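Local coordinates for fructuronate-tagaturonate epimerase UxaE from Cohnella laeviribosi in complex with 1 glycerol (Cohnella laeviribosi, PDB 6IL9), which probably interconverts the C4 epimers fructuronate and tagaturonate with a TIM-barrel domain that holds a zinc ion, at residues 21-26 / 30-35; 51-56 / 76-81; 63-66 / 70-73; 141-146 / 153-158. All coordinates share one frame; numbering follows the deposited sequence.

Contact 1: residues 21-26 / 30-35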
# COMPACT_ATOMS: atom_id res chain seq x y z
N ARG A 21 -0.33 21.12 -15.08
CA ARG A 21 -1.66 20.63 -14.73
C ARG A 21 -2.11 21.08 -13.34
O ARG A 21 -3.19 20.68 -12.89
CB ARG A 21 -1.69 19.10 -14.81
CG ARG A 21 -1.43 18.54 -16.21
CD ARG A 21 -1.40 17.01 -16.16
NE ARG A 21 -1.19 16.38 -17.46
CZ ARG A 21 -2.15 15.81 -18.19
NH1 ARG A 21 -3.41 15.80 -17.77
NH2 ARG A 21 -1.84 15.25 -19.35
N SER A 22 -1.33 21.94 -12.66
CA SER A 22 -1.62 22.32 -11.29
C SER A 22 -2.46 23.58 -11.16
O SER A 22 -2.74 24.00 -10.03
CB SER A 22 -0.31 22.51 -10.50
OG SER A 22 0.34 23.70 -10.92
N ARG A 23 -2.84 24.21 -12.26
CA ARG A 23 -3.57 25.47 -12.18
C ARG A 23 -5.02 25.19 -11.82
O ARG A 23 -5.73 24.49 -12.55
CB ARG A 23 -3.48 26.22 -13.51
CG ARG A 23 -2.10 26.76 -13.79
CD ARG A 23 -2.04 27.41 -15.15
NE ARG A 23 -0.73 27.97 -15.43
CZ ARG A 23 0.20 27.37 -16.16
NH1 ARG A 23 -0.03 26.18 -16.69
NH2 ARG A 23 1.37 27.97 -16.36
N HIS A 24 -5.47 25.74 -10.69
CA HIS A 24 -6.84 25.61 -10.23
C HIS A 24 -7.34 26.96 -9.73
O HIS A 24 -6.57 27.91 -9.61
CB HIS A 24 -6.96 24.52 -9.15
CG HIS A 24 -6.61 23.16 -9.66
ND1 HIS A 24 -5.33 22.66 -9.65
CD2 HIS A 24 -7.38 22.21 -10.25
CE1 HIS A 24 -5.32 21.46 -10.20
NE2 HIS A 24 -6.56 21.16 -10.56
N GLU A 25 -8.64 27.03 -9.48
CA GLU A 25 -9.27 28.29 -9.14
C GLU A 25 -10.44 28.04 -8.20
O GLU A 25 -11.22 27.11 -8.42
CB GLU A 25 -9.76 29.00 -10.41
CG GLU A 25 -10.64 30.21 -10.17
CD GLU A 25 -10.47 31.25 -11.26
OE1 GLU A 25 -10.67 32.46 -10.97
OE2 GLU A 25 -10.13 30.85 -12.40
N SER A 26 -10.55 28.85 -7.15
CA SER A 26 -11.68 28.80 -6.22
C SER A 26 -12.13 30.23 -5.97
O SER A 26 -11.43 30.99 -5.30
CB SER A 26 -11.30 28.10 -4.91
OG SER A 26 -12.38 28.14 -3.99
N ARG A 30 -6.67 32.27 -7.76
CA ARG A 30 -5.98 31.33 -8.62
C ARG A 30 -4.82 30.70 -7.85
O ARG A 30 -4.12 31.39 -7.10
CB ARG A 30 -5.45 32.02 -9.87
CG ARG A 30 -6.45 32.13 -11.00
CD ARG A 30 -6.13 33.31 -11.89
NE ARG A 30 -6.24 34.57 -11.16
CZ ARG A 30 -5.23 35.43 -10.99
NH1 ARG A 30 -4.03 35.18 -11.49
NH2 ARG A 30 -5.44 36.55 -10.31
N VAL A 31 -4.62 29.40 -8.02
CA VAL A 31 -3.54 28.70 -7.34
C VAL A 31 -2.85 27.78 -8.34
O VAL A 31 -3.50 27.18 -9.20
CB VAL A 31 -4.04 27.89 -6.12
CG1 VAL A 31 -4.43 28.83 -4.98
CG2 VAL A 31 -5.20 27.01 -6.51
N GLN A 32 -1.52 27.68 -8.22
CA GLN A 32 -0.74 26.73 -9.00
C GLN A 32 0.40 26.23 -8.14
O GLN A 32 0.66 26.76 -7.06
CB GLN A 32 -0.20 27.37 -10.28
CG GLN A 32 0.81 28.46 -10.04
CD GLN A 32 1.16 29.20 -11.32
OE1 GLN A 32 0.36 29.26 -12.25
NE2 GLN A 32 2.36 29.76 -11.37
N MET A 33 1.08 25.19 -8.62
CA MET A 33 2.25 24.63 -7.95
C MET A 33 3.49 24.88 -8.80
O MET A 33 3.45 24.82 -10.03
CB MET A 33 2.08 23.12 -7.71
CG MET A 33 3.13 22.53 -6.79
SD MET A 33 2.85 20.77 -6.36
CE MET A 33 1.08 20.97 -5.91
N ILE A 34 4.61 25.16 -8.12
CA ILE A 34 5.87 25.45 -8.76
C ILE A 34 6.96 24.65 -8.05
O ILE A 34 6.74 24.05 -7.00
CB ILE A 34 6.23 26.95 -8.71
CG1 ILE A 34 6.43 27.39 -7.26
CG2 ILE A 34 5.14 27.78 -9.38
CD1 ILE A 34 7.11 28.75 -7.11
N LYS A 35 8.15 24.67 -8.64
CA LYS A 35 9.32 24.12 -7.98
C LYS A 35 10.45 25.13 -8.10
O LYS A 35 10.75 25.57 -9.21
CB LYS A 35 9.74 22.78 -8.57
CG LYS A 35 10.89 22.14 -7.79
CD LYS A 35 11.12 20.73 -8.26
CE LYS A 35 12.22 20.04 -7.46
NZ LYS A 35 12.46 18.70 -8.06
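His24 and Val31 face each other as an antiparallel hydrogen-bonded pair, and both backbone bonds between them are nearly straight: His24 N to Val31 O is 2.9 Å, and Val31 N to His24 O is the same length. Next to them, Glu25 and Arg30 form a non-hydrogen-bonded pair, where the CA-H of Arg30 also approaches His24 O. Beyond Arg23 the ladder is carried on by a side chain. Ser22 OG, held between its own backbone N and carbonyl carbon (chi1 72°), accepts the amide of Met33 at 2.8 Å from N to OG and also bonds to Tyr19 O. Ser22 O instead receives the CA-H of Gln32, with 3.5 Å between O and CA.

Side-chain packing is lighter. Val31 CG2 lies 4.0 Å from His24 CB, and Gln32 runs alongside Arg23 with its amide plane steeply turned from the guanidinium. Glu25 and Arg30 also lie side by side, but aliphatic Arg30 CG meets the carboxylate while the charged atoms stay apart. The His24 ring leads away from Val31 to meet the rings of Phe81 and Phe147. Such pairing is that of a beta hairpin, here strands 17-26 and 29-36 at one edge of the five-stranded antiparallel sheet.

Contact 2: residues 51-56 / 76-81; sequences YDELRG and NRHFPF
Glu53 reaches from the last turn of helix 49-53 to the C-terminal end of helix 69-78, where Arg77 and His78 receive it. Its CB and CG both pass Arg77 NH1 at van der Waals distance. Because the chain stays extended beyond CG (chi2 161°), CD is carried out between the guanidinium and the imidazole. The tip divides its work unevenly. OE1 takes three N-H groups: His78 NE2 at 2.6 Å from OE1, almost perfectly straight at 177°, then Arg77 NH1 at 2.8 Å from the same oxygen and Arg77 NE at 3.0 Å from it. The last two make a side-on salt bridge in which both nitrogens close on one atom. OE1 lies in the plane of the His78 ring and close to that of the guanidinium, yet all three donors meet it from above or below the carboxylate plane, which is turned 59° from the guanidinium. OE2 accepts from a water at 2.7 Å, and this water also receives a weak bond from Arg77 NE. With an alanine here, the Arg77 charge would probably lose its mate and His78 NE2 its acceptor, and the two helix ends would no longer be tied at this point. On the far side of the imidazole, ND1 bonds to Ser26 OG, so the ring links the carboxylate to strand 17-26. Three donors converging on one oxygen would be expected to draw the negative charge of the carboxylate toward OE1, and that charge may favour protonation of His78 at this surface site.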
# COMPACT_ATOMS: atom_id res chain seq x y z
N TYR A 51 -7.30 32.52 -0.95
CA TYR A 51 -6.08 33.29 -0.73
C TYR A 51 -5.87 33.60 0.75
O TYR A 51 -4.74 33.52 1.25
CB TYR A 51 -6.12 34.59 -1.55
CG TYR A 51 -4.85 35.42 -1.49
CD1 TYR A 51 -4.58 36.27 -0.41
CD2 TYR A 51 -3.91 35.36 -2.52
CE1 TYR A 51 -3.42 37.03 -0.36
CE2 TYR A 51 -2.75 36.12 -2.48
CZ TYR A 51 -2.51 36.95 -1.39
OH TYR A 51 -1.36 37.70 -1.35
N ASP A 52 -6.94 33.95 1.46
CA ASP A 52 -6.80 34.38 2.84
C ASP A 52 -6.43 33.21 3.75
O ASP A 52 -5.69 33.39 4.72
CB ASP A 52 -8.10 35.03 3.33
CG ASP A 52 -8.49 36.23 2.50
OD1 ASP A 52 -7.58 36.92 1.98
OD2 ASP A 52 -9.70 36.50 2.37
N GLU A 53 -6.95 32.02 3.45
CA GLU A 53 -6.78 30.88 4.35
C GLU A 53 -5.44 30.19 4.16
O GLU A 53 -4.90 29.63 5.12
CB GLU A 53 -7.93 29.89 4.14
CG GLU A 53 -9.27 30.41 4.65
CD GLU A 53 -10.47 29.69 4.06
OE1 GLU A 53 -10.30 28.57 3.53
OE2 GLU A 53 -11.59 30.25 4.13
N LEU A 54 -4.88 30.22 2.96
CA LEU A 54 -3.54 29.69 2.76
C LEU A 54 -2.52 30.49 3.58
O LEU A 54 -2.62 31.72 3.70
CB LEU A 54 -3.16 29.71 1.29
CG LEU A 54 -3.95 28.74 0.41
CD1 LEU A 54 -3.80 29.11 -1.06
CD2 LEU A 54 -3.49 27.32 0.68
N ARG A 55 -1.56 29.78 4.15
CA ARG A 55 -0.47 30.39 4.90
C ARG A 55 0.76 30.45 4.02
O ARG A 55 1.21 29.42 3.49
CB ARG A 55 -0.19 29.59 6.18
CG ARG A 55 0.81 30.24 7.12
CD ARG A 55 0.49 29.93 8.58
NE ARG A 55 1.68 29.54 9.34
CZ ARG A 55 1.79 29.63 10.66
NH1 ARG A 55 2.91 29.26 11.26
NH2 ARG A 55 0.78 30.11 11.38
N GLY A 56 1.31 31.65 3.85
CA GLY A 56 2.50 31.81 3.05
C GLY A 56 3.04 33.22 3.17
O GLY A 56 2.56 34.01 3.97
N ASN A 76 -8.19 20.93 0.81
CA ASN A 76 -9.28 19.98 0.97
C ASN A 76 -10.63 20.69 1.01
O ASN A 76 -11.62 20.20 0.45
CB ASN A 76 -9.10 19.16 2.25
CG ASN A 76 -8.10 18.02 2.11
OD1 ASN A 76 -7.73 17.41 3.11
ND2 ASN A 76 -7.65 17.72 0.89
N ARG A 77 -10.69 21.84 1.69
CA ARG A 77 -11.97 22.54 1.83
C ARG A 77 -12.45 23.12 0.51
O ARG A 77 -13.65 23.11 0.23
CB ARG A 77 -11.85 23.64 2.89
CG ARG A 77 -13.09 24.54 2.96
CD ARG A 77 -13.11 25.40 4.22
NE ARG A 77 -11.88 26.15 4.42
CZ ARG A 77 -10.89 25.77 5.23
NH1 ARG A 77 -9.79 26.52 5.34
NH2 ARG A 77 -10.99 24.64 5.92
N HIS A 78 -11.53 23.61 -0.32
CA HIS A 78 -11.91 24.29 -1.55
C HIS A 78 -11.87 23.39 -2.78
O HIS A 78 -12.46 23.75 -3.81
CB HIS A 78 -10.99 25.50 -1.78
CG HIS A 78 -11.10 26.54 -0.71
ND1 HIS A 78 -11.87 27.68 -0.84
CD2 HIS A 78 -10.55 26.61 0.53
CE1 HIS A 78 -11.78 28.40 0.26
NE2 HIS A 78 -10.99 27.77 1.11
N PHE A 79 -11.22 22.24 -2.71
CA PHE A 79 -11.07 21.34 -3.86
C PHE A 79 -11.37 19.92 -3.39
O PHE A 79 -10.48 19.19 -2.96
CB PHE A 79 -9.68 21.46 -4.46
CG PHE A 79 -9.34 22.84 -4.93
CD1 PHE A 79 -9.85 23.32 -6.12
CD2 PHE A 79 -8.52 23.67 -4.16
CE1 PHE A 79 -9.55 24.60 -6.55
CE2 PHE A 79 -8.22 24.95 -4.59
CZ PHE A 79 -8.73 25.42 -5.79
N PRO A 80 -12.64 19.51 -3.46
CA PRO A 80 -13.00 18.18 -2.95
C PRO A 80 -12.24 17.02 -3.59
O PRO A 80 -12.07 15.99 -2.94
CB PRO A 80 -14.51 18.10 -3.25
CG PRO A 80 -14.95 19.55 -3.21
CD PRO A 80 -13.82 20.31 -3.83
N PHE A 81 -11.77 17.16 -4.84
CA PHE A 81 -11.05 16.04 -5.44
C PHE A 81 -9.72 15.75 -4.73
O PHE A 81 -9.15 14.68 -4.96
CB PHE A 81 -10.80 16.29 -6.94
CG PHE A 81 -9.72 17.30 -7.23
CD1 PHE A 81 -8.40 16.89 -7.44
CD2 PHE A 81 -10.01 18.65 -7.31
CE1 PHE A 81 -7.41 17.81 -7.71
CE2 PHE A 81 -9.02 19.58 -7.57
CZ PHE A 81 -7.71 19.16 -7.78
O HOH W 1 -13.68 28.66 3.67

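Contact 3: residues 63-66 / 70-73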
# COMPACT_ATOMS: atom_id res chain seq x y z
N LYS A 63 1.01 35.11 -3.03
CA LYS A 63 1.35 34.40 -1.80
C LYS A 63 2.07 33.11 -2.15
O LYS A 63 1.56 32.30 -2.93
CB LYS A 63 0.09 34.10 -0.97
CG LYS A 63 0.40 33.56 0.41
CD LYS A 63 -0.87 33.25 1.20
CE LYS A 63 -1.54 34.54 1.69
NZ LYS A 63 -2.54 34.28 2.76
N LEU A 64 3.27 32.93 -1.59
CA LEU A 64 4.09 31.74 -1.77
C LEU A 64 3.96 30.85 -0.54
O LEU A 64 4.30 31.28 0.57
CB LEU A 64 5.55 32.13 -1.99
CG LEU A 64 6.52 30.98 -2.23
CD1 LEU A 64 6.26 30.41 -3.62
CD2 LEU A 64 7.96 31.47 -2.11
N CYS A 65 3.50 29.62 -0.73
CA CYS A 65 3.11 28.75 0.37
C CYS A 65 3.85 27.43 0.32
O CYS A 65 3.98 26.82 -0.75
CB CYS A 65 1.60 28.45 0.35
SG CYS A 65 0.56 29.88 0.06
N GLU A 66 4.31 26.98 1.48
CA GLU A 66 4.89 25.66 1.61
C GLU A 66 3.81 24.59 1.51
O GLU A 66 2.64 24.82 1.80
CB GLU A 66 5.61 25.53 2.95
CG GLU A 66 6.64 26.61 3.19
CD GLU A 66 8.02 26.17 2.79
OE1 GLU A 66 8.14 25.08 2.19
OE2 GLU A 66 8.98 26.91 3.09
N GLU A 70 -1.25 22.06 7.11
CA GLU A 70 -2.35 23.00 7.28
C GLU A 70 -2.84 23.52 5.93
O GLU A 70 -4.05 23.69 5.74
CB GLU A 70 -1.93 24.16 8.19
CG GLU A 70 -1.91 23.80 9.68
CD GLU A 70 -3.27 23.30 10.21
OE1 GLU A 70 -4.33 23.82 9.79
OE2 GLU A 70 -3.26 22.37 11.06
N ASN A 71 -1.93 23.77 4.99
CA ASN A 71 -2.35 24.22 3.67
C ASN A 71 -3.03 23.10 2.89
O ASN A 71 -3.88 23.38 2.04
CB ASN A 71 -1.16 24.78 2.89
CG ASN A 71 -0.82 26.20 3.30
OD1 ASN A 71 -1.67 26.92 3.84
ND2 ASN A 71 0.42 26.61 3.05
N ARG A 72 -2.70 21.84 3.18
CA ARG A 72 -3.43 20.74 2.57
C ARG A 72 -4.88 20.72 3.03
O ARG A 72 -5.79 20.45 2.24
CB ARG A 72 -2.75 19.40 2.88
CG ARG A 72 -3.28 18.24 2.06
CD ARG A 72 -4.40 17.47 2.80
NE ARG A 72 -3.85 16.65 3.86
CZ ARG A 72 -4.55 15.82 4.62
NH1 ARG A 72 -5.86 15.69 4.44
NH2 ARG A 72 -3.95 15.11 5.56
N LEU A 73 -5.11 21.03 4.31
CA LEU A 73 -6.48 21.06 4.80
C LEU A 73 -7.27 22.19 4.15
O LEU A 73 -8.45 22.04 3.85
CB LEU A 73 -6.49 21.18 6.32
CG LEU A 73 -5.76 20.07 7.07
CD1 LEU A 73 -5.73 20.32 8.57
CD2 LEU A 73 -6.41 18.73 6.77
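Asn71 points its side chain from the first turn of helix 69-78 toward strand 62-66, where ND2 meets Glu66 O at 3.1 Å. The N-H is nearly in line with the oxygen (173°), the oxygen lies almost in the amide plane of Asn71, and the donor in turn sits in the carbonyl plane of Glu66. With CG beside its backbone N (chi1 -80°), Asn71 also brings ND2 into van der Waals contact with Cys65 CB, 3.5 Å away, beside the hydrogen bond. The other end of the same amide, OD1, accepts the backbone N of Arg55, so both ends are occupied and the rotation of the group is fixed. A leucine in its place would probably leave Glu66 O and the Arg55 amide without these partners and weaken the hold of the helix on the strand. The carboxylate of Glu66 turns elsewhere, to a salt bridge with Arg39, and takes no part in the bond to Asn71. Leu54 packs against both Cys65 and Asn71. This is a tight strand-to-helix connection, in which a buried asparagine ties the strand of the antiparallel sheet to the helix that follows it.

Contact 4: residues 141-146 / 153-158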
# COMPACT_ATOMS: atom_id res chain seq x y z
N ALA A 141 0.86 13.91 1.05
CA ALA A 141 1.58 13.66 -0.20
C ALA A 141 0.63 13.27 -1.32
O ALA A 141 0.78 13.72 -2.45
CB ALA A 141 2.65 12.58 0.02
N ALA A 142 -0.38 12.45 -1.00
CA ALA A 142 -1.36 12.05 -2.02
C ALA A 142 -2.23 13.22 -2.47
O ALA A 142 -2.51 13.36 -3.66
CB ALA A 142 -2.24 10.91 -1.49
N ALA A 143 -2.68 14.05 -1.52
CA ALA A 143 -3.53 15.18 -1.88
C ALA A 143 -2.78 16.18 -2.75
O ALA A 143 -3.33 16.70 -3.74
CB ALA A 143 -4.06 15.88 -0.62
N TYR A 144 -1.53 16.46 -2.40
CA TYR A 144 -0.76 17.39 -3.21
C TYR A 144 -0.43 16.80 -4.57
O TYR A 144 -0.30 17.53 -5.56
CB TYR A 144 0.51 17.78 -2.46
CG TYR A 144 0.31 18.87 -1.42
CD1 TYR A 144 -0.19 20.11 -1.79
CD2 TYR A 144 0.63 18.65 -0.09
CE1 TYR A 144 -0.37 21.11 -0.85
CE2 TYR A 144 0.45 19.65 0.86
CZ TYR A 144 -0.04 20.87 0.47
OH TYR A 144 -0.20 21.86 1.42
N ALA A 145 -0.30 15.47 -4.64
CA ALA A 145 -0.02 14.82 -5.91
C ALA A 145 -1.18 14.98 -6.89
O ALA A 145 -0.97 15.30 -8.07
CB ALA A 145 0.29 13.34 -5.69
N VAL A 146 -2.41 14.73 -6.44
CA VAL A 146 -3.51 14.85 -7.39
C VAL A 146 -3.74 16.30 -7.76
O VAL A 146 -4.19 16.60 -8.87
CB VAL A 146 -4.82 14.20 -6.88
CG1 VAL A 146 -4.62 12.71 -6.67
CG2 VAL A 146 -5.32 14.88 -5.61
N GLU A 153 -10.31 12.44 -10.71
CA GLU A 153 -11.12 11.23 -10.73
C GLU A 153 -11.28 10.59 -9.35
O GLU A 153 -12.15 9.73 -9.19
CB GLU A 153 -10.52 10.20 -11.69
CG GLU A 153 -10.81 10.48 -13.15
CD GLU A 153 -10.12 11.72 -13.65
OE1 GLU A 153 -8.91 11.87 -13.40
OE2 GLU A 153 -10.79 12.55 -14.31
N GLY A 154 -10.47 10.97 -8.38
CA GLY A 154 -10.60 10.43 -7.03
C GLY A 154 -9.48 9.48 -6.67
O GLY A 154 -9.03 8.67 -7.50
N TYR A 155 -9.03 9.55 -5.43
CA TYR A 155 -8.02 8.64 -4.91
C TYR A 155 -8.42 8.19 -3.52
O TYR A 155 -9.19 8.87 -2.82
CB TYR A 155 -6.62 9.30 -4.87
CG TYR A 155 -6.48 10.31 -3.75
CD1 TYR A 155 -6.86 11.63 -3.94
CD2 TYR A 155 -5.94 9.95 -2.52
CE1 TYR A 155 -6.75 12.56 -2.92
CE2 TYR A 155 -5.83 10.86 -1.50
CZ TYR A 155 -6.24 12.16 -1.70
OH TYR A 155 -6.12 13.06 -0.67
N GLY A 156 -7.89 7.04 -3.11
CA GLY A 156 -8.17 6.49 -1.80
C GLY A 156 -7.00 6.54 -0.84
O GLY A 156 -5.86 6.75 -1.24
N ALA A 157 -7.29 6.33 0.45
CA ALA A 157 -6.28 6.32 1.50
C ALA A 157 -6.52 5.12 2.40
O ALA A 157 -7.60 4.98 2.98
CB ALA A 157 -6.33 7.62 2.33
N ASP A 158 -5.51 4.25 2.52
CA ASP A 158 -5.60 2.95 3.17
C ASP A 158 -4.77 2.96 4.45
O ASP A 158 -3.56 3.21 4.42
CB ASP A 158 -5.11 1.86 2.21
CG ASP A 158 -5.09 0.46 2.81
OD1 ASP A 158 -5.73 0.19 3.85
OD2 ASP A 158 -4.43 -0.39 2.17
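A chi1 of 74° places Tyr155 CG between its backbone N and carbonyl carbon, and from there the ring is directed at helix 135-149, where it lies against Ala142, Ala143 and Val146. Val146 has CG1 beside its own backbone N (chi1 -62°), which brings both methyls to one long side of the ring: CG1 is 3.7 Å from Tyr155 CD1 and CG2 is 3.8 Å from Tyr155 CE1. The two side chains cross at about a right angle. On the other long side, Ala142 CB touches Tyr155 CE2 at 3.6 Å, while the backbone carbonyl carbon of Ala142 lies over one face. Ala143 meets the far end, its CB 3.5 Å from Tyr155 OH. Small residues at 142 and 143 let the ring come close to the helix backbone, with Ala143 N 4.0 Å from Tyr155 CZ. No hydrogen bond crosses between the segments; the phenol instead bonds to Thr82 O, so this buried hydroxyl has a polar partner at the end of an apolar contact. Helix 135-149 and strand 156-162 follow one another in the TIM barrel, and Tyr155 fills the junction between them. Leu120 of the preceding barrel strand packs on Ala142 and Val146, Val108 of helix 104-111 reaches Val146, and Arg72 of helix 69-78 covers Ala143.

Overall arrangement
Contacts 1, 2 and 3 belong to the N-terminal part of the chain, around its five-stranded antiparallel sheet, whereas contact 4 lies in the barrel, its centre about 13 Å from that of the chain. Contact 3 is nested in the loop closed by contact 2, with centres about 7 Å apart; Lys63 NZ joins them by probable hydrogen bonds to the carbonyls of Tyr51 and Leu54. The centres of contacts 1 and 2 are about 11 Å apart, and Phe79 and Phe81 pack on His24 between them. Helix 135-149 bridges to the barrel: Tyr144 packs on Asn71 and Arg72, and Met33 CE reaches Tyr144 O. Strand 156-162, entered at contact 4, carries the zinc ligand His161, which joins Asp273 and His343.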